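Local coordinates for macrodomain protein (Streptomyces coelicolor, PDB 5E3B) that probably removes ADP-ribose from modified thymidine in DNA by hydrolysis, as a member of the macrodomain family, at residues 38-49 and 96-107; 82-90 and 121-132. All coordinates share one frame; numbering follows the deposited sequence. Where two conformers were deposited one is given.

Contact 1: residues 38-49 and 96-107; sequences GVKMIAHVCNDL and YVWVANMIGQHG
Strands 40-47 and 97-105 pair in parallel from Lys40 beside Val97 to Cys46 beside Ile103, each even-numbered residue of the first strand giving its N-H to one carbonyl and its own carbonyl to the amide two residues further on. The regular pairing ends at a beta bulge. There Cys46 O takes both Gly104 N and Gln105 N, at 2.9 and 3.1 Å, and Asn47 comes to lie beside Gln105.

Side-chain hydrogen bonds reinforce the pairing at two places. His44 and Asn101 run alongside each other, ring and amide planes turned 82° apart, and NE2 of His44 donates near its ring plane to OD1 of Asn101 at 2.8 Å. CG of His44 stands between its backbone N and carbonyl carbon (chi1 70°), and the end of the ring comes nearer the neighbouring strand. Past the bulge, the Asp48 carboxylate grips the other segment, 96-107, with both oxygens: OD2 receives His106 ND1 through its syn lone pair at 2.8 Å, in a nearly straight bond, while OD1 accepts Gly107 N at 2.9 Å. Water links Asn47 ND2 to Gln105 OE1, and a second water joins that oxygen to Val45 O.

Apolar contacts line both faces. Ile42 CD1 meets Val97 CG1 on one; on the other, the bent end of Met102 brings CE to 4.0 Å from Ala43 CB and 4.1 Å from Val45 CG2.

Helix 119-136 covers the face carrying Met41, Val45 and Met102, while Tyr71 of helix 66-76 packs on Cys46 and Ile103; the pair forms inner, parallel strands of the alpha/beta/alpha macrodomain sheet.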
loop_
_atom_site.group_PDB
_atom_site.type_symbol
_atom_site.label_atom_id
_atom_site.label_comp_id
_atom_site.label_asym_id
_atom_site.label_seq_id
_atom_site.Cartn_x
_atom_site.Cartn_y
_atom_site.Cartn_z
ATOM N N GLY A 38 -4.377 -2.359 -17.779
ATOM C CA GLY A 38 -5.546 -2.291 -16.965
ATOM C C GLY A 38 -5.211 -1.375 -15.785
ATOM O O GLY A 38 -4.121 -0.819 -15.734
ATOM N N VAL A 39 -6.163 -1.211 -14.916
ATOM C CA VAL A 39 -6.029 -0.291 -13.779
ATOM C C VAL A 39 -4.998 -0.937 -12.890
ATOM O O VAL A 39 -5.041 -2.160 -12.654
ATOM C CB VAL A 39 -7.360 -0.099 -13.044
ATOM C CG1 VAL A 39 -7.175 0.784 -11.839
ATOM C CG2 VAL A 39 -8.400 0.504 -14.018
ATOM N N LYS A 40 -4.137 -0.103 -12.378
ATOM C CA LYS A 40 -3.051 -0.502 -11.439
ATOM C C LYS A 40 -3.227 0.229 -10.118
ATOM O O LYS A 40 -3.460 1.464 -10.090
ATOM C CB LYS A 40 -1.718 -0.135 -12.049
ATOM C CG LYS A 40 -1.443 -1.024 -13.265
ATOM C CD LYS A 40 -0.399 -0.451 -14.198
ATOM C CE LYS A 40 -0.908 0.630 -15.158
ATOM N NZ LYS A 40 -1.673 0.193 -16.362
ATOM N N MET A 41 -2.993 -0.513 -9.010
ATOM C CA MET A 41 -3.060 0.071 -7.687
ATOM C C MET A 41 -1.807 -0.306 -6.966
ATOM O O MET A 41 -1.510 -1.470 -6.807
ATOM C CB MET A 41 -4.268 -0.376 -6.911
ATOM C CG MET A 41 -4.356 0.296 -5.601
ATOM S SD MET A 41 -5.752 -0.272 -4.650
ATOM C CE MET A 41 -7.119 0.369 -5.540
ATOM N N ILE A 42 -1.097 0.736 -6.519
ATOM C CA ILE A 42 0.171 0.579 -5.798
ATOM C C ILE A 42 -0.109 0.770 -4.320
ATOM O O ILE A 42 -0.476 1.860 -3.920
ATOM C CB ILE A 42 1.164 1.585 -6.316
ATOM C CG1 ILE A 42 1.361 1.428 -7.837
ATOM C CG2 ILE A 42 2.450 1.531 -5.563
ATOM C CD1 ILE A 42 1.850 2.687 -8.420
ATOM N N ALA A 43 0.065 -0.268 -3.501
ATOM C CA ALA A 43 -0.317 -0.226 -2.107
ATOM C C ALA A 43 0.905 -0.334 -1.258
ATOM O O ALA A 43 1.804 -1.173 -1.540
ATOM C CB ALA A 43 -1.224 -1.416 -1.771
ATOM N N HIS A 44 0.980 0.514 -0.229
ATOM C CA HIS A 44 2.146 0.538 0.624
ATOM C C HIS A 44 1.767 0.949 2.032
ATOM O O HIS A 44 0.746 1.575 2.290
ATOM C CB HIS A 44 3.228 1.421 -0.019
ATOM C CG HIS A 44 2.856 2.885 -0.002
ATOM N ND1 HIS A 44 3.558 3.839 0.701
ATOM C CD2 HIS A 44 1.807 3.539 -0.559
ATOM C CE1 HIS A 44 2.970 5.007 0.601
ATOM N NE2 HIS A 44 1.896 4.862 -0.136
ATOM N N VAL A 45 2.658 0.601 2.962
ATOM C CA VAL A 45 2.444 0.821 4.367
ATOM C C VAL A 45 2.930 2.188 4.882
ATOM O O VAL A 45 4.142 2.443 4.862
ATOM C CB VAL A 45 3.049 -0.277 5.259
ATOM C CG1 VAL A 45 2.694 -0.001 6.674
ATOM C CG2 VAL A 45 2.439 -1.613 4.833
ATOM N N CYS A 46 2.030 2.976 5.414
ATOM C CA CYS A 46 2.378 4.238 6.076
ATOM C C CYS A 46 2.209 4.119 7.565
ATOM O O CYS A 46 1.479 3.249 8.086
ATOM C CB CYS A 46 1.467 5.330 5.517
ATOM S SG CYS A 46 1.589 5.624 3.733
ATOM N N ASN A 47 2.841 5.037 8.276
ATOM C CA ASN A 47 2.643 5.135 9.748
ATOM C C ASN A 47 1.500 6.031 10.141
ATOM O O ASN A 47 0.923 6.807 9.345
ATOM C CB ASN A 47 3.954 5.546 10.422
ATOM C CG ASN A 47 4.378 6.931 10.033
ATOM O OD1 ASN A 47 3.794 7.930 10.489
ATOM N ND2 ASN A 47 5.356 7.002 9.168
ATOM N N ASP A 48 1.093 5.878 11.394
ATOM C CA ASP A 48 -0.020 6.655 11.913
ATOM C C ASP A 48 0.368 7.947 12.585
ATOM O O ASP A 48 -0.453 8.581 13.271
ATOM C CB ASP A 48 -0.842 5.793 12.903
ATOM C CG ASP A 48 -0.034 5.319 14.109
ATOM O OD1 ASP A 48 1.188 5.543 14.207
ATOM O OD2 ASP A 48 -0.676 4.621 14.966
ATOM N N LEU A 49 1.583 8.378 12.355
ATOM C CA LEU A 49 2.090 9.607 12.986
ATOM C C LEU A 49 2.338 10.767 12.030
ATOM O O LEU A 49 2.761 11.852 12.457
ATOM C CB LEU A 49 3.401 9.304 13.753
ATOM C CG LEU A 49 3.290 8.508 15.050
ATOM C CD1 LEU A 49 4.702 8.310 15.540
ATOM C CD2 LEU A 49 2.447 9.276 16.068
ATOM N N TYR A 96 -5.137 5.561 -15.167
ATOM C CA TYR A 96 -5.537 4.261 -14.627
ATOM C C TYR A 96 -4.503 3.793 -13.628
ATOM O O TYR A 96 -4.307 2.566 -13.516
ATOM C CB TYR A 96 -5.708 3.299 -15.767
ATOM C CG TYR A 96 -6.777 3.831 -16.759
ATOM C CD1 TYR A 96 -8.094 3.829 -16.377
ATOM C CD2 TYR A 96 -6.398 4.340 -18.011
ATOM C CE1 TYR A 96 -9.100 4.374 -17.177
ATOM C CE2 TYR A 96 -7.388 4.840 -18.899
ATOM C CZ TYR A 96 -8.729 4.846 -18.462
ATOM O OH TYR A 96 -9.756 5.326 -19.260
ATOM N N VAL A 97 -3.977 4.707 -12.826
ATOM C CA VAL A 97 -3.079 4.308 -11.737
ATOM C C VAL A 97 -3.536 5.040 -10.419
ATOM O O VAL A 97 -3.739 6.307 -10.409
ATOM C CB VAL A 97 -1.584 4.554 -12.008
ATOM C CG1 VAL A 97 -0.748 4.092 -10.816
ATOM C CG2 VAL A 97 -1.119 3.857 -13.337
ATOM N N TRP A 98 -3.583 4.285 -9.308
ATOM C CA TRP A 98 -3.912 4.763 -8.010
ATOM C C TRP A 98 -2.797 4.310 -7.043
ATOM O O TRP A 98 -2.195 3.291 -7.251
ATOM C CB TRP A 98 -5.204 4.156 -7.489
ATOM C CG TRP A 98 -6.480 4.963 -7.806
ATOM C CD1 TRP A 98 -7.096 5.856 -6.979
ATOM C CD2 TRP A 98 -7.188 4.987 -8.987
ATOM N NE1 TRP A 98 -8.163 6.430 -7.556
ATOM C CE2 TRP A 98 -8.252 5.893 -8.810
ATOM C CE3 TRP A 98 -7.055 4.306 -10.179
ATOM C CZ2 TRP A 98 -9.206 6.175 -9.805
ATOM C CZ3 TRP A 98 -7.931 4.576 -11.153
ATOM C CH2 TRP A 98 -9.022 5.530 -10.969
ATOM N N VAL A 99 -2.538 5.145 -6.079
ATOM C CA VAL A 99 -1.723 4.794 -4.870
ATOM C C VAL A 99 -2.631 4.643 -3.670
ATOM O O VAL A 99 -3.437 5.553 -3.351
ATOM C CB VAL A 99 -0.630 5.841 -4.640
ATOM C CG1 VAL A 99 0.161 5.550 -3.398
ATOM C CG2 VAL A 99 0.275 5.881 -5.872
ATOM N N ALA A 100 -2.444 3.545 -2.913
ATOM C CA ALA A 100 -3.203 3.283 -1.723
ATOM C C ALA A 100 -2.265 3.464 -0.544
ATOM O O ALA A 100 -1.334 2.677 -0.322
ATOM C CB ALA A 100 -3.747 1.807 -1.700
ATOM N N ASN A 101 -2.456 4.561 0.174
ATOM C CA ASN A 101 -1.722 4.832 1.370
ATOM C C ASN A 101 -2.430 4.122 2.561
ATOM O O ASN A 101 -3.519 4.521 2.985
ATOM C CB ASN A 101 -1.677 6.326 1.688
ATOM C CG ASN A 101 -0.970 7.210 0.662
ATOM O OD1 ASN A 101 -0.078 6.829 -0.074
ATOM N ND2 ASN A 101 -1.459 8.462 0.606
ATOM N N MET A 102 -1.842 3.020 3.000
ATOM C CA MET A 102 -2.415 2.133 4.034
ATOM C C MET A 102 -1.820 2.530 5.392
ATOM O O MET A 102 -0.607 2.473 5.534
ATOM C CB MET A 102 -2.081 0.691 3.815
ATOM C CG MET A 102 -2.578 0.155 2.480
ATOM S SD MET A 102 -2.366 -1.656 2.274
ATOM C CE MET A 102 -0.636 -1.742 2.132
ATOM N N ILE A 103 -2.652 2.799 6.372
ATOM C CA ILE A 103 -2.096 3.116 7.709
ATOM C C ILE A 103 -1.903 1.800 8.430
ATOM O O ILE A 103 -2.875 1.259 9.047
ATOM C CB ILE A 103 -3.015 4.095 8.475
ATOM C CG1 ILE A 103 -3.329 5.380 7.701
ATOM C CG2 ILE A 103 -2.321 4.413 9.805
ATOM C CD1 ILE A 103 -2.123 6.109 7.119
ATOM N N GLY A 104 -0.687 1.285 8.334
ATOM C CA GLY A 104 -0.434 -0.057 8.805
ATOM C C GLY A 104 0.584 -0.158 9.858
ATOM O O GLY A 104 0.706 -1.245 10.462
ATOM N N GLN A 105 1.352 0.905 10.084
ATOM C CA GLN A 105 2.520 0.884 10.971
ATOM C C GLN A 105 2.234 1.834 12.128
ATOM O O GLN A 105 1.836 2.982 11.942
ATOM C CB GLN A 105 3.770 1.311 10.213
ATOM C CG GLN A 105 4.944 1.547 11.094
ATOM C CD GLN A 105 6.054 2.142 10.325
ATOM O OE1 GLN A 105 5.975 2.239 9.096
ATOM N NE2 GLN A 105 7.045 2.652 11.021
ATOM N N HIS A 106 2.361 1.302 13.334
ATOM C CA HIS A 106 2.134 2.090 14.532
ATOM C C HIS A 106 3.442 2.717 15.029
ATOM O O HIS A 106 4.390 2.004 15.331
ATOM C CB HIS A 106 1.551 1.233 15.677
ATOM C CG HIS A 106 1.362 2.014 16.939
ATOM N ND1 HIS A 106 0.585 3.145 17.008
ATOM C CD2 HIS A 106 1.783 1.766 18.207
ATOM C CE1 HIS A 106 0.571 3.602 18.246
ATOM N NE2 HIS A 106 1.305 2.789 18.990
ATOM N N GLY A 107 3.476 4.048 15.103
ATOM C CA GLY A 107 4.759 4.755 15.375
ATOM C C GLY A 107 5.787 4.708 14.239
ATOM O O GLY A 107 5.462 4.276 13.127
HETATM O O HOH W 1 6.164 1.566 6.408
HETATM O O HOH W 2 6.829 4.649 8.092
#

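Contact 2: residues 82-90 and 121-132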
loop_
_atom_site.group_PDB
_atom_site.type_symbol
_atom_site.label_atom_id
_atom_site.label_comp_id
_atom_site.label_asym_id
_atom_site.label_seq_id
_atom_site.Cartn_x
_atom_site.Cartn_y
_atom_site.Cartn_z
ATOM N N ASP A 82 -11.461 9.998 8.950
ATOM C CA ASP A 82 -11.151 8.505 9.192
ATOM C C ASP A 82 -9.696 8.063 9.438
ATOM O O ASP A 82 -9.385 6.860 9.683
ATOM C CB ASP A 82 -11.867 7.523 8.171
ATOM C CG ASP A 82 -10.936 6.901 7.014
ATOM O OD1 ASP A 82 -10.055 7.600 6.466
ATOM O OD2 ASP A 82 -11.172 5.714 6.586
ATOM N N PHE A 83 -8.772 9.032 9.425
ATOM C CA PHE A 83 -7.376 8.661 9.612
ATOM C C PHE A 83 -7.162 7.864 10.874
ATOM O O PHE A 83 -7.601 8.300 11.959
ATOM C CB PHE A 83 -6.495 9.932 9.659
ATOM C CG PHE A 83 -5.032 9.621 9.740
ATOM C CD1 PHE A 83 -4.432 9.422 10.977
ATOM C CD2 PHE A 83 -4.249 9.555 8.603
ATOM C CE1 PHE A 83 -3.070 9.156 11.064
ATOM C CE2 PHE A 83 -2.907 9.257 8.656
ATOM C CZ PHE A 83 -2.311 9.040 9.887
ATOM N N GLY A 84 -6.494 6.729 10.745
ATOM C CA GLY A 84 -6.205 5.820 11.828
ATOM C C GLY A 84 -5.729 4.501 11.344
ATOM O O GLY A 84 -5.829 4.176 10.154
ATOM N N LEU A 85 -5.286 3.682 12.269
ATOM C CA LEU A 85 -4.796 2.317 11.966
ATOM C C LEU A 85 -5.825 1.493 11.248
ATOM O O LEU A 85 -7.020 1.492 11.676
ATOM C CB LEU A 85 -4.275 1.591 13.215
ATOM C CG LEU A 85 -2.900 2.103 13.742
ATOM C CD1 LEU A 85 -2.651 1.595 15.167
ATOM C CD2 LEU A 85 -1.744 1.693 12.881
ATOM N N GLY A 86 -5.397 0.866 10.160
ATOM C CA GLY A 86 -6.294 0.070 9.264
ATOM C C GLY A 86 -7.032 0.824 8.155
ATOM O O GLY A 86 -7.517 0.218 7.217
ATOM N N ALA A 87 -7.030 2.157 8.179
ATOM C CA ALA A 87 -7.648 2.953 7.141
ATOM C C ALA A 87 -6.706 3.066 5.936
ATOM O O ALA A 87 -5.507 2.862 6.043
ATOM C CB ALA A 87 -8.054 4.328 7.616
ATOM N N VAL A 88 -7.341 3.323 4.806
ATOM C CA VAL A 88 -6.645 3.417 3.544
ATOM C C VAL A 88 -7.200 4.596 2.766
ATOM O O VAL A 88 -8.412 4.813 2.709
ATOM C CB VAL A 88 -6.785 2.164 2.703
ATOM C CG1 VAL A 88 -5.947 2.320 1.421
ATOM C CG2 VAL A 88 -6.364 0.964 3.447
ATOM N N GLN A 89 -6.292 5.370 2.125
ATOM C CA GLN A 89 -6.636 6.531 1.290
ATOM C C GLN A 89 -6.194 6.199 -0.098
ATOM O O GLN A 89 -5.055 5.736 -0.260
ATOM C CB GLN A 89 -5.871 7.737 1.797
ATOM C CG GLN A 89 -5.783 8.938 0.916
ATOM C CD GLN A 89 -4.984 10.052 1.487
ATOM O OE1 GLN A 89 -3.778 9.923 1.736
ATOM N NE2 GLN A 89 -5.639 11.153 1.747
ATOM N N PHE A 90 -7.043 6.373 -1.110
ATOM C CA PHE A 90 -6.747 6.003 -2.471
ATOM C C PHE A 90 -6.559 7.348 -3.225
ATOM O O PHE A 90 -7.413 8.254 -3.168
ATOM C CB PHE A 90 -7.875 5.164 -3.137
ATOM C CG PHE A 90 -8.121 3.896 -2.381
ATOM C CD1 PHE A 90 -7.338 2.772 -2.598
ATOM C CD2 PHE A 90 -9.126 3.819 -1.466
ATOM C CE1 PHE A 90 -7.501 1.638 -1.841
ATOM C CE2 PHE A 90 -9.362 2.639 -0.745
ATOM C CZ PHE A 90 -8.577 1.532 -1.002
ATOM N N ALA A 121 -4.037 -4.078 11.786
ATOM C CA ALA A 121 -4.108 -2.877 10.938
ATOM C C ALA A 121 -3.822 -3.195 9.493
ATOM O O ALA A 121 -4.537 -2.792 8.620
ATOM C CB ALA A 121 -3.083 -1.862 11.411
ATOM N N ILE A 122 -2.755 -3.943 9.259
ATOM C CA ILE A 122 -2.397 -4.339 7.894
ATOM C C ILE A 122 -3.482 -5.231 7.263
ATOM O O ILE A 122 -3.764 -5.091 6.087
ATOM C CB ILE A 122 -1.045 -5.049 7.843
ATOM C CG1 ILE A 122 0.031 -4.067 8.101
ATOM C CG2 ILE A 122 -0.842 -5.790 6.515
ATOM C CD1 ILE A 122 0.426 -3.295 6.853
ATOM N N GLY A 123 -4.014 -6.172 8.045
ATOM C CA GLY A 123 -5.093 -7.038 7.553
ATOM C C GLY A 123 -6.284 -6.250 7.070
ATOM O O GLY A 123 -6.793 -6.406 5.964
ATOM N N THR A 124 -6.755 -5.336 7.914
ATOM C CA THR A 124 -7.890 -4.489 7.645
ATOM C C THR A 124 -7.645 -3.637 6.374
ATOM O O THR A 124 -8.470 -3.533 5.453
ATOM C CB THR A 124 -8.197 -3.605 8.840
ATOM O OG1 THR A 124 -8.596 -4.524 9.924
ATOM C CG2 THR A 124 -9.292 -2.663 8.571
ATOM N N ALA A 125 -6.463 -3.063 6.339
ATOM C CA ALA A 125 -6.114 -2.178 5.222
ATOM C C ALA A 125 -6.026 -2.896 3.934
ATOM O O ALA A 125 -6.498 -2.445 2.881
ATOM C CB ALA A 125 -4.768 -1.455 5.478
ATOM N N LEU A 126 -5.386 -4.050 3.959
ATOM C CA LEU A 126 -5.366 -4.865 2.772
ATOM C C LEU A 126 -6.705 -5.352 2.300
ATOM O O LEU A 126 -6.945 -5.474 1.083
ATOM C CB LEU A 126 -4.427 -6.082 2.916
ATOM C CG LEU A 126 -2.902 -5.821 3.031
ATOM C CD1 LEU A 126 -2.173 -7.058 3.514
ATOM C CD2 LEU A 126 -2.351 -5.457 1.655
ATOM N N GLY A 127 -7.607 -5.641 3.229
ATOM C CA GLY A 127 -8.958 -5.929 2.847
ATOM C C GLY A 127 -9.671 -4.795 2.173
ATOM O O GLY A 127 -10.404 -4.959 1.174
ATOM N N ARG A 128 -9.433 -3.592 2.698
ATOM C CA ARG A 128 -9.955 -2.418 2.037
ATOM C C ARG A 128 -9.385 -2.136 0.644
ATOM O O ARG A 128 -10.106 -1.681 -0.258
ATOM C CB ARG A 128 -9.791 -1.198 2.924
ATOM C CG ARG A 128 -10.601 -1.361 4.164
ATOM C CD ARG A 128 -10.569 -0.174 5.089
ATOM N NE ARG A 128 -11.390 -0.479 6.271
ATOM C CZ ARG A 128 -11.585 0.362 7.299
ATOM N NH1 ARG A 128 -11.080 1.597 7.259
ATOM N NH2 ARG A 128 -12.306 -0.036 8.376
ATOM N N VAL A 129 -8.086 -2.378 0.470
ATOM C CA VAL A 129 -7.468 -2.353 -0.843
ATOM C C VAL A 129 -8.152 -3.334 -1.768
ATOM O O VAL A 129 -8.408 -3.037 -2.914
ATOM C CB VAL A 129 -5.943 -2.619 -0.717
ATOM C CG1 VAL A 129 -5.300 -2.871 -2.051
ATOM C CG2 VAL A 129 -5.258 -1.423 -0.047
ATOM N N ALA A 130 -8.366 -4.566 -1.264
ATOM C CA ALA A 130 -9.018 -5.580 -2.043
ATOM C C ALA A 130 -10.404 -5.132 -2.475
ATOM O O ALA A 130 -10.748 -5.326 -3.621
ATOM C CB ALA A 130 -9.075 -6.872 -1.343
ATOM N N ASP A 131 -11.192 -4.569 -1.556
ATOM C CA ASP A 131 -12.554 -4.074 -1.957
ATOM C C ASP A 131 -12.441 -3.121 -3.125
ATOM O O ASP A 131 -13.209 -3.130 -4.102
ATOM C CB ASP A 131 -13.281 -3.451 -0.793
ATOM C CG ASP A 131 -13.499 -4.444 0.401
ATOM O OD1 ASP A 131 -13.598 -5.674 0.176
ATOM O OD2 ASP A 131 -13.480 -3.998 1.572
ATOM N N ARG A 132 -11.528 -2.142 -2.998
ATOM C CA ARG A 132 -11.398 -1.082 -4.050
ATOM C C ARG A 132 -10.827 -1.602 -5.331
ATOM O O ARG A 132 -11.276 -1.279 -6.448
ATOM C CB ARG A 132 -10.610 0.064 -3.427
ATOM C CG ARG A 132 -10.455 1.359 -4.222
ATOM C CD ARG A 132 -11.789 2.073 -4.336
ATOM N NE ARG A 132 -11.568 3.334 -5.080
ATOM C CZ ARG A 132 -12.275 3.721 -6.157
ATOM N NH1 ARG A 132 -13.249 3.022 -6.667
ATOM N NH2 ARG A 132 -11.944 4.894 -6.723
HETATM O O HOH W 3 -10.304 3.231 4.984
#
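Phe90 and Arg132 meet through the aliphatic part of the arginine. CG of Arg132 sits over the middle of the phenyl ring, 3.6 Å from its centroid and 4° off the normal, a CH-pi contact. The two side chains run past each other in opposite directions, and the guanidinium, turned 80° from the ring, forms a salt bridge with Glu135. Val88 CG1 lies on the opposite face of the ring, offset toward its rim.

Val88 also presses CG2 against Ala125 CB at 3.5 Å, while its CG1 touches Val129 CG2, the two side chains crossing at about a right angle. This joins edge strand 88-94 to helix 119-136, one of the helices layered against the macrodomain sheet. Where the type II turn of Gly84 to Ala87 reaches the helix, the backbone of Gly86 lies against it, its CA 3.4 Å from Ala121 O.

Arg128, extended from CG to NE, lays one guanidinium face over Gly86 O. A water accepts from Arg128 NH1 at 2.9 Å and from Val88 N at 3.0 Å. In the conformer given, it donates to Asp82 OD2, spanning charges too far apart for a salt bridge, and Asp82 OD1 hydrogen-bonds to Trp74 NE1.

In the fold
Contact 1 and contact 2 have centres about 8 Å apart and meet in one macrodomain sheet. Their segments alternate along the chain: 38-49, 82-90, 96-107, then 121-132. Strand 97-105 is the common neighbour, parallel to 40-47 on one side and antiparallel to the edge strand 88-94 on the other. Direct joints are probable hydrogen bonds from Gly86 N to Ile103 O and from Ile103 N to Ala87 O, with Val45 CG2 packed on Ile122 CD1. Helix 119-136, which follows strand 97-105, is itself half of contact 2 and covers one face of the strand pair of contact 1. It leads on to strand 139-143, beyond 40-47, so the chain crosses over that pair.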